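Local coordinates for probable oxidoreductase (Pseudomonas aeruginosa, PDB 4B7C), which is probably an NADP-dependent oxidoreductase of the medium-chain dehydrogenase/reductase superfamily, its substrate not established, at residues 185-190 and 197-202; 210-215 and 235-240. All coordinates share one frame; numbering follows the deposited sequence.

How the contacts relate
Both contacts lie in the Rossmann-fold half of the chain, with centres about 16 Å apart. Contact 1 is the more buried. It packs helix 184-193 on strand 198-201, an outermost strand of the parallel sheet, and its chemistry is a sulfur, a methyl and a leucine branch. Contact 2 is closer to the surface. There an arginine from the turn after helix 228-235 lies against helix 207-214, its guanidinium touching helix backbone and the CB atoms of Leu211 and Lys212. Strand 198-201 leads into helix 207-214, and the two meet directly: Ile200 CD1 is 3.4 Å from Gly210 C. Ile200 thus faces the contact 2 helix, while Ala199 faces the contact 1 helix.

Contact 1: 185-190 and 197-202; sequences EKCRFL and DGAIDY
Cys187 and Ala199 form the middle of this contact, in the beta-alpha-beta unit of strand 176-181, helix 184-193 and strand 198-201 of the Rossmann fold. Helix 185-190 runs nearly antiparallel to the strand, at 173°, with the axes 7.6 Å apart. This is expected for the helix of a beta-alpha-beta crossover, which runs back against the strands.

The apolar contacts centre on one methyl. Ala199 CB lies 3.7 Å from Cys187 CB. Leu190 adds a looser touch one helical turn on, where its CD1 is 4.2 Å from Ala199 CB. The same methyl also meets a helix carbonyl, with Ala199 CB 3.5 Å from Cys187 O. The CA atoms of Cys187 and Ala199 are 5.3 Å apart, a close approach consistent with the small alanine side chain.

The carboxylate of Asp201 bonds elsewhere. OD1 accepts from Gly183 N, just before helix 184-193, and OD2 from Asn204 ND2, so it links these two parts of the chain.

The sulfur reaches further along the strand. With Cys187 SG anti to the carbonyl carbon (chi1 -71°), it rests 3.6 Å from Asp201 CA.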
ATOM      1  N   GLU B 185      11.883  -3.477  29.592  1.00 60.43           N
ATOM      2  CA  GLU B 185      11.293  -2.376  30.371  1.00 65.69           C
ATOM      3  C   GLU B 185      10.212  -1.655  29.570  1.00 62.99           C
ATOM      4  O   GLU B 185       9.122  -1.389  30.078  1.00 63.79           O
ATOM      5  CB  GLU B 185      12.358  -1.366  30.846  1.00 71.90           C
ATOM      6  CG  GLU B 185      11.869  -0.228  31.737  1.00 75.10           C
ATOM      7  CD  GLU B 185      10.612  -0.554  32.551  1.00 78.83           C
ATOM      8  OE1 GLU B 185      10.322  -1.702  32.939  1.00 79.89           O
ATOM      9  OE2 GLU B 185       9.851   0.357  32.814  1.00 79.20           O
ATOM     10  N   LYS B 186      10.521  -1.345  28.316  1.00 60.01           N
ATOM     11  CA  LYS B 186       9.539  -0.724  27.418  1.00 58.44           C
ATOM     12  C   LYS B 186       8.275  -1.569  27.321  1.00 54.31           C
ATOM     13  O   LYS B 186       7.163  -1.060  27.440  1.00 53.53           O
ATOM     14  CB  LYS B 186      10.133  -0.501  26.026  1.00 60.55           C
ATOM     15  CG  LYS B 186      11.045   0.711  25.943  1.00 62.26           C
ATOM     16  CD  LYS B 186      11.618   0.891  24.544  1.00 65.49           C
ATOM     17  CE  LYS B 186      12.459   2.156  24.442  1.00 66.80           C
ATOM     18  NZ  LYS B 186      12.955   2.372  23.054  1.00 63.65           N
ATOM     19  N   CYS B 187       8.456  -2.870  27.117  1.00 55.85           N
ATOM     20  CA  CYS B 187       7.324  -3.793  26.953  1.00 55.79           C
ATOM     21  C   CYS B 187       6.473  -3.898  28.211  1.00 57.19           C
ATOM     22  O   CYS B 187       5.238  -3.916  28.139  1.00 56.86           O
ATOM     23  CB  CYS B 187       7.808  -5.168  26.505  1.00 58.00           C
ATOM     24  SG  CYS B 187       8.395  -5.160  24.783  1.00 59.88           S
ATOM     25  N   ARG B 188       7.135  -3.951  29.363  1.00 59.99           N
ATOM     26  CA  ARG B 188       6.440  -3.947  30.660  1.00 61.10           C
ATOM     27  C   ARG B 188       5.619  -2.681  30.822  1.00 55.66           C
ATOM     28  O   ARG B 188       4.449  -2.722  31.197  1.00 49.20           O
ATOM     29  CB  ARG B 188       7.454  -4.032  31.805  1.00 68.64           C
ATOM     30  CG  ARG B 188       6.860  -4.187  33.206  1.00 74.19           C
ATOM     31  CD  ARG B 188       7.690  -3.512  34.310  1.00 78.39           C
ATOM     32  NE  ARG B 188       7.898  -2.060  34.207  1.00 83.29           N
ATOM     33  CZ  ARG B 188       7.034  -1.122  34.601  1.00 84.07           C
ATOM     34  NH1 ARG B 188       5.849  -1.453  35.100  1.00 82.09           N
ATOM     35  NH2 ARG B 188       7.351   0.162  34.470  1.00 82.88           N
ATOM     36  N   PHE B 189       6.255  -1.555  30.527  1.00 57.48           N
ATOM     37  CA  PHE B 189       5.596  -0.244  30.598  1.00 58.82           C
ATOM     38  C   PHE B 189       4.322  -0.195  29.747  1.00 54.36           C
ATOM     39  O   PHE B 189       3.269   0.261  30.199  1.00 57.09           O
ATOM     40  CB  PHE B 189       6.577   0.850  30.162  1.00 62.14           C
ATOM     41  CG  PHE B 189       5.972   2.218  30.122  1.00 67.25           C
ATOM     42  CD1 PHE B 189       5.738   2.928  31.299  1.00 71.12           C
ATOM     43  CD2 PHE B 189       5.628   2.795  28.914  1.00 69.57           C
ATOM     44  CE1 PHE B 189       5.173   4.192  31.266  1.00 71.71           C
ATOM     45  CE2 PHE B 189       5.065   4.052  28.877  1.00 70.43           C
ATOM     46  CZ  PHE B 189       4.831   4.749  30.050  1.00 72.07           C
ATOM     47  N   LEU B 190       4.417  -0.693  28.519  1.00 51.36           N
ATOM     48  CA  LEU B 190       3.269  -0.720  27.604  1.00 50.20           C
ATOM     49  C   LEU B 190       2.076  -1.468  28.186  1.00 50.07           C
ATOM     50  O   LEU B 190       0.939  -0.996  28.130  1.00 47.72           O
ATOM     51  CB  LEU B 190       3.657  -1.353  26.259  1.00 49.51           C
ATOM     52  CG  LEU B 190       4.635  -0.569  25.380  1.00 48.58           C
ATOM     53  CD1 LEU B 190       5.020  -1.382  24.145  1.00 45.39           C
ATOM     54  CD2 LEU B 190       4.050   0.781  24.992  1.00 45.55           C
ATOM     55  N   ASP B 197      -2.774  -4.727  25.576  1.00 57.66           N
ATOM     56  CA  ASP B 197      -3.157  -6.119  25.837  1.00 56.26           C
ATOM     57  C   ASP B 197      -1.947  -7.020  25.796  1.00 54.19           C
ATOM     58  O   ASP B 197      -1.881  -8.034  26.487  1.00 58.24           O
ATOM     59  CB  ASP B 197      -4.184  -6.606  24.825  1.00 57.08           C
ATOM     60  CG  ASP B 197      -5.509  -5.927  24.995  1.00 60.01           C
ATOM     61  OD1 ASP B 197      -6.225  -6.285  25.946  1.00 61.83           O
ATOM     62  OD2 ASP B 197      -5.831  -5.031  24.189  1.00 57.21           O
ATOM     63  N   GLY B 198      -0.986  -6.639  24.974  1.00 52.85           N
ATOM     64  CA  GLY B 198       0.256  -7.374  24.873  1.00 51.91           C
ATOM     65  C   GLY B 198       1.380  -6.539  24.318  1.00 51.34           C
ATOM     66  O   GLY B 198       1.153  -5.496  23.713  1.00 53.73           O
ATOM     67  N   ALA B 199       2.599  -7.020  24.506  1.00 50.81           N
ATOM     68  CA  ALA B 199       3.785  -6.346  24.004  1.00 51.11           C
ATOM     69  C   ALA B 199       4.815  -7.376  23.623  1.00 55.68           C
ATOM     70  O   ALA B 199       5.099  -8.282  24.396  1.00 62.08           O
ATOM     71  CB  ALA B 199       4.362  -5.409  25.047  1.00 49.98           C
ATOM     72  N   ILE B 200       5.385  -7.233  22.432  1.00 55.47           N
ATOM     73  CA  ILE B 200       6.386  -8.168  21.945  1.00 55.78           C
ATOM     74  C   ILE B 200       7.744  -7.499  21.941  1.00 57.47           C
ATOM     75  O   ILE B 200       7.933  -6.467  21.299  1.00 57.84           O
ATOM     76  CB  ILE B 200       6.064  -8.678  20.524  1.00 55.05           C
ATOM     77  CG1 ILE B 200       4.717  -9.417  20.506  1.00 54.12           C
ATOM     78  CG2 ILE B 200       7.174  -9.593  20.030  1.00 54.47           C
ATOM     79  CD1 ILE B 200       4.103  -9.536  19.126  1.00 52.14           C
ATOM     80  N   ASP B 201       8.687  -8.104  22.659  1.00 60.05           N
ATOM     81  CA  ASP B 201      10.059  -7.610  22.727  1.00 62.50           C
ATOM     82  C   ASP B 201      10.867  -8.225  21.596  1.00 65.86           C
ATOM     83  O   ASP B 201      11.447  -9.300  21.746  1.00 68.65           O
ATOM     84  CB  ASP B 201      10.698  -7.942  24.083  1.00 62.85           C
ATOM     85  CG  ASP B 201      12.092  -7.346  24.248  1.00 62.40           C
ATOM     86  OD1 ASP B 201      12.637  -6.746  23.293  1.00 61.76           O
ATOM     87  OD2 ASP B 201      12.653  -7.476  25.357  1.00 68.96           O
ATOM     88  N   TYR B 202      10.937  -7.519  20.473  1.00 69.08           N
ATOM     89  CA  TYR B 202      11.565  -8.066  19.259  1.00 67.20           C
ATOM     90  C   TYR B 202      13.073  -8.281  19.406  1.00 69.81           C
ATOM     91  O   TYR B 202      13.668  -9.065  18.669  1.00 70.87           O
ATOM     92  CB  TYR B 202      11.259  -7.200  18.026  1.00 63.29           C
ATOM     93  CG  TYR B 202      11.987  -5.870  17.973  1.00 57.95           C
ATOM     94  CD1 TYR B 202      11.450  -4.743  18.584  1.00 56.31           C
ATOM     95  CD2 TYR B 202      13.189  -5.734  17.287  1.00 55.35           C
ATOM     96  CE1 TYR B 202      12.103  -3.523  18.532  1.00 54.21           C
ATOM     97  CE2 TYR B 202      13.851  -4.517  17.232  1.00 53.87           C
ATOM     98  CZ  TYR B 202      13.301  -3.416  17.857  1.00 54.37           C
ATOM     99  OH  TYR B 202      13.943  -2.203  17.808  1.00 52.88           O
TER

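Contact 2: 210-215 and 235-240; sequences GLKREC and LTRIAF
This contact belongs to the outer layer of the Rossmann fold, where helix 207-214 meets the turn between helix 228-235 and strand 238-239. Arg237 carries it from the turn. Leu211 and Lys212 receive it on the helix. The nearest CA atoms, those of Leu211 and Arg237, are 7.6 Å apart, so the long arginine side chain makes the connection.

The guanidinium of Arg237 lies against the helix backbone. Lys212 CA sits at its edge, in plane, near Arg237 NH1. Leu211 CB stands over one face, offset toward the rim and 4.1 Å from Arg237 NH1. The Arg237 chain starts with CG anti to the carbonyl carbon (chi1 -63°) and bends at chi2 (-55°), and this path carries it from the turn to the helix.

Lys212 N and Arg237 NH1 are 3.2 Å apart but do not bond to each other, because both are donors. The approach is tight: the guanidinium is pressed against the helix without a hydrogen bond to segment 210-215. The lysine chain leads away, bending at chi3 (89°). Its NZ stays 6.5 Å from Arg237 NH2, which probably eases the repulsion between the two like charges.

Strand 219-224 borders the contact. Ile219 touches the side chains of both Leu211 and Arg237, and it also shares a backbone hydrogen bond with Arg237. On the helix side, the nearest side-chain approach is made by Lys212, whose CB lies 3.4 Å from Arg237 NH2.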
ATOM      1  N   GLY B 210       6.021 -14.263  18.650  1.00 57.53           N
ATOM      2  CA  GLY B 210       5.285 -13.294  19.464  1.00 56.72           C
ATOM      3  C   GLY B 210       3.938 -12.942  18.843  1.00 56.25           C
ATOM      4  O   GLY B 210       2.910 -12.909  19.526  1.00 54.18           O
ATOM      5  N   LEU B 211       3.944 -12.699  17.534  1.00 57.30           N
ATOM      6  CA  LEU B 211       2.718 -12.355  16.801  1.00 59.06           C
ATOM      7  C   LEU B 211       1.716 -13.501  16.815  1.00 61.97           C
ATOM      8  O   LEU B 211       0.509 -13.273  16.955  1.00 65.83           O
ATOM      9  CB  LEU B 211       3.036 -11.944  15.353  1.00 59.54           C
ATOM     10  CG  LEU B 211       3.753 -10.608  15.180  1.00 58.37           C
ATOM     11  CD1 LEU B 211       4.277 -10.451  13.767  1.00 57.04           C
ATOM     12  CD2 LEU B 211       2.798  -9.478  15.535  1.00 56.76           C
ATOM     13  N   LYS B 212       2.226 -14.725  16.657  1.00 65.24           N
ATOM     14  CA  LYS B 212       1.407 -15.951  16.732  1.00 65.90           C
ATOM     15  C   LYS B 212       0.681 -16.026  18.055  1.00 67.83           C
ATOM     16  O   LYS B 212      -0.510 -16.305  18.103  1.00 70.52           O
ATOM     17  CB  LYS B 212       2.274 -17.206  16.539  1.00 69.57           C
ATOM     18  CG  LYS B 212       1.577 -18.557  16.686  1.00 71.57           C
ATOM     19  CD  LYS B 212       2.606 -19.718  16.617  1.00 69.48           C
ATOM     20  CE  LYS B 212       3.182 -20.062  17.974  1.00 69.97           C
ATOM     21  NZ  LYS B 212       4.474 -20.801  17.854  1.00 68.13           N
ATOM     22  N   ARG B 213       1.413 -15.762  19.127  1.00 66.30           N
ATOM     23  CA  ARG B 213       0.844 -15.800  20.472  1.00 67.48           C
ATOM     24  C   ARG B 213      -0.142 -14.659  20.715  1.00 66.68           C
ATOM     25  O   ARG B 213      -1.261 -14.875  21.185  1.00 63.78           O
ATOM     26  CB  ARG B 213       1.959 -15.739  21.513  1.00 68.47           C
ATOM     27  CG  ARG B 213       1.450 -15.691  22.946  1.00 69.32           C
ATOM     28  CD  ARG B 213       2.575 -15.540  23.956  1.00 70.71           C
ATOM     29  NE  ARG B 213       3.202 -14.217  23.913  1.00 67.68           N
ATOM     30  CZ  ARG B 213       4.403 -13.950  23.400  1.00 67.64           C
ATOM     31  NH1 ARG B 213       5.152 -14.909  22.864  1.00 69.33           N
ATOM     32  NH2 ARG B 213       4.866 -12.709  23.422  1.00 65.16           N
ATOM     33  N   GLU B 214       0.287 -13.445  20.385  1.00 67.39           N
ATOM     34  CA  GLU B 214      -0.470 -12.236  20.735  1.00 67.18           C
ATOM     35  C   GLU B 214      -1.613 -11.888  19.776  1.00 65.08           C
ATOM     36  O   GLU B 214      -2.545 -11.179  20.158  1.00 66.30           O
ATOM     37  CB  GLU B 214       0.463 -11.029  20.855  1.00 65.71           C
ATOM     38  CG  GLU B 214       1.494 -11.130  21.976  1.00 67.24           C
ATOM     39  CD  GLU B 214       0.885 -11.185  23.370  1.00 65.33           C
ATOM     40  OE1 GLU B 214      -0.248 -10.689  23.572  1.00 63.94           O
ATOM     41  OE2 GLU B 214       1.553 -11.733  24.267  1.00 69.77           O
ATOM     42  N   CYS B 215      -1.530 -12.367  18.537  1.00 64.78           N
ATOM     43  CA  CYS B 215      -2.526 -12.035  17.496  1.00 66.06           C
ATOM     44  C   CYS B 215      -3.120 -13.280  16.846  1.00 69.68           C
ATOM     45  O   CYS B 215      -2.971 -13.486  15.639  1.00 69.54           O
ATOM     46  CB  CYS B 215      -1.912 -11.147  16.408  1.00 63.69           C
ATOM     47  SG  CYS B 215      -0.945  -9.774  17.021  1.00 56.44           S
ATOM     48  N   LEU B 235       3.522  -8.021   7.953  1.00 36.62           N
ATOM     49  CA  LEU B 235       2.787  -8.281   6.694  1.00 37.81           C
ATOM     50  C   LEU B 235       2.391  -9.746   6.515  1.00 40.48           C
ATOM     51  O   LEU B 235       1.351 -10.037   5.933  1.00 40.24           O
ATOM     52  CB  LEU B 235       3.614  -7.834   5.484  1.00 40.00           C
ATOM     53  CG  LEU B 235       3.515  -6.335   5.153  1.00 40.01           C
ATOM     54  CD1 LEU B 235       4.648  -5.861   4.270  1.00 37.45           C
ATOM     55  CD2 LEU B 235       2.167  -6.047   4.504  1.00 40.02           C
ATOM     56  N   THR B 236       3.192 -10.668   7.048  1.00 42.92           N
ATOM     57  CA  THR B 236       2.861 -12.104   6.964  1.00 43.37           C
ATOM     58  C   THR B 236       1.648 -12.488   7.816  1.00 45.16           C
ATOM     59  O   THR B 236       1.085 -13.568   7.640  1.00 48.14           O
ATOM     60  CB  THR B 236       4.047 -13.000   7.370  1.00 44.60           C
ATOM     61  OG1 THR B 236       4.310 -12.868   8.774  1.00 47.94           O
ATOM     62  CG2 THR B 236       5.284 -12.614   6.582  1.00 41.20           C
ATOM     63  N   ARG B 237       1.232 -11.602   8.720  1.00 45.14           N
ATOM     64  CA  ARG B 237       0.169 -11.920   9.688  1.00 47.60           C
ATOM     65  C   ARG B 237      -1.065 -11.038   9.606  1.00 45.56           C
ATOM     66  O   ARG B 237      -1.969 -11.142  10.446  1.00 42.37           O
ATOM     67  CB  ARG B 237       0.743 -11.879  11.106  1.00 54.63           C
ATOM     68  CG  ARG B 237       1.818 -12.935  11.305  1.00 59.05           C
ATOM     69  CD  ARG B 237       1.333 -14.374  10.964  1.00 65.53           C
ATOM     70  NE  ARG B 237       2.278 -15.190  11.661  1.00 73.41           N
ATOM     71  CZ  ARG B 237       2.207 -15.536  12.937  1.00 72.36           C
ATOM     72  NH1 ARG B 237       1.151 -15.224  13.690  1.00 72.93           N
ATOM     73  NH2 ARG B 237       3.210 -16.237  13.432  1.00 69.76           N
ATOM     74  N   ILE B 238      -1.119 -10.174   8.594  1.00 42.27           N
ATOM     75  CA  ILE B 238      -2.278  -9.293   8.444  1.00 40.16           C
ATOM     76  C   ILE B 238      -3.514 -10.083   8.051  1.00 41.88           C
ATOM     77  O   ILE B 238      -3.432 -11.117   7.376  1.00 46.51           O
ATOM     78  CB  ILE B 238      -2.048  -8.129   7.442  1.00 39.58           C
ATOM     79  CG1 ILE B 238      -1.698  -8.628   6.044  1.00 39.95           C
ATOM     80  CG2 ILE B 238      -0.924  -7.209   7.910  1.00 34.04           C
ATOM     81  CD1 ILE B 238      -1.690  -7.535   4.995  1.00 42.15           C
ATOM     82  N   ALA B 239      -4.658  -9.597   8.505  1.00 39.74           N
ATOM     83  CA  ALA B 239      -5.941 -10.198   8.190  1.00 41.51           C
ATOM     84  C   ALA B 239      -6.507  -9.676   6.876  1.00 43.48           C
ATOM     85  O   ALA B 239      -6.038  -8.681   6.325  1.00 42.50           O
ATOM     86  CB  ALA B 239      -6.937  -9.903   9.301  1.00 40.04           C
ATOM     87  N   PHE B 240      -7.549 -10.356   6.418  1.00 42.36           N
ATOM     88  CA  PHE B 240      -8.380  -9.906   5.315  1.00 43.15           C
ATOM     89  C   PHE B 240      -8.850  -8.460   5.560  1.00 42.72           C
ATOM     90  O   PHE B 240      -9.357  -8.142   6.633  1.00 41.38           O
ATOM     91  CB  PHE B 240      -9.578 -10.859   5.166  1.00 42.04           C
ATOM     92  CG  PHE B 240     -10.578 -10.445   4.121  1.00 43.29           C
ATOM     93  CD1 PHE B 240     -10.219 -10.366   2.776  1.00 43.91           C
ATOM     94  CD2 PHE B 240     -11.895 -10.176   4.476  1.00 44.90           C
ATOM     95  CE1 PHE B 240     -11.148 -10.000   1.816  1.00 43.08           C
ATOM     96  CE2 PHE B 240     -12.829  -9.808   3.518  1.00 46.01           C
ATOM     97  CZ  PHE B 240     -12.457  -9.723   2.184  1.00 45.29           C
TER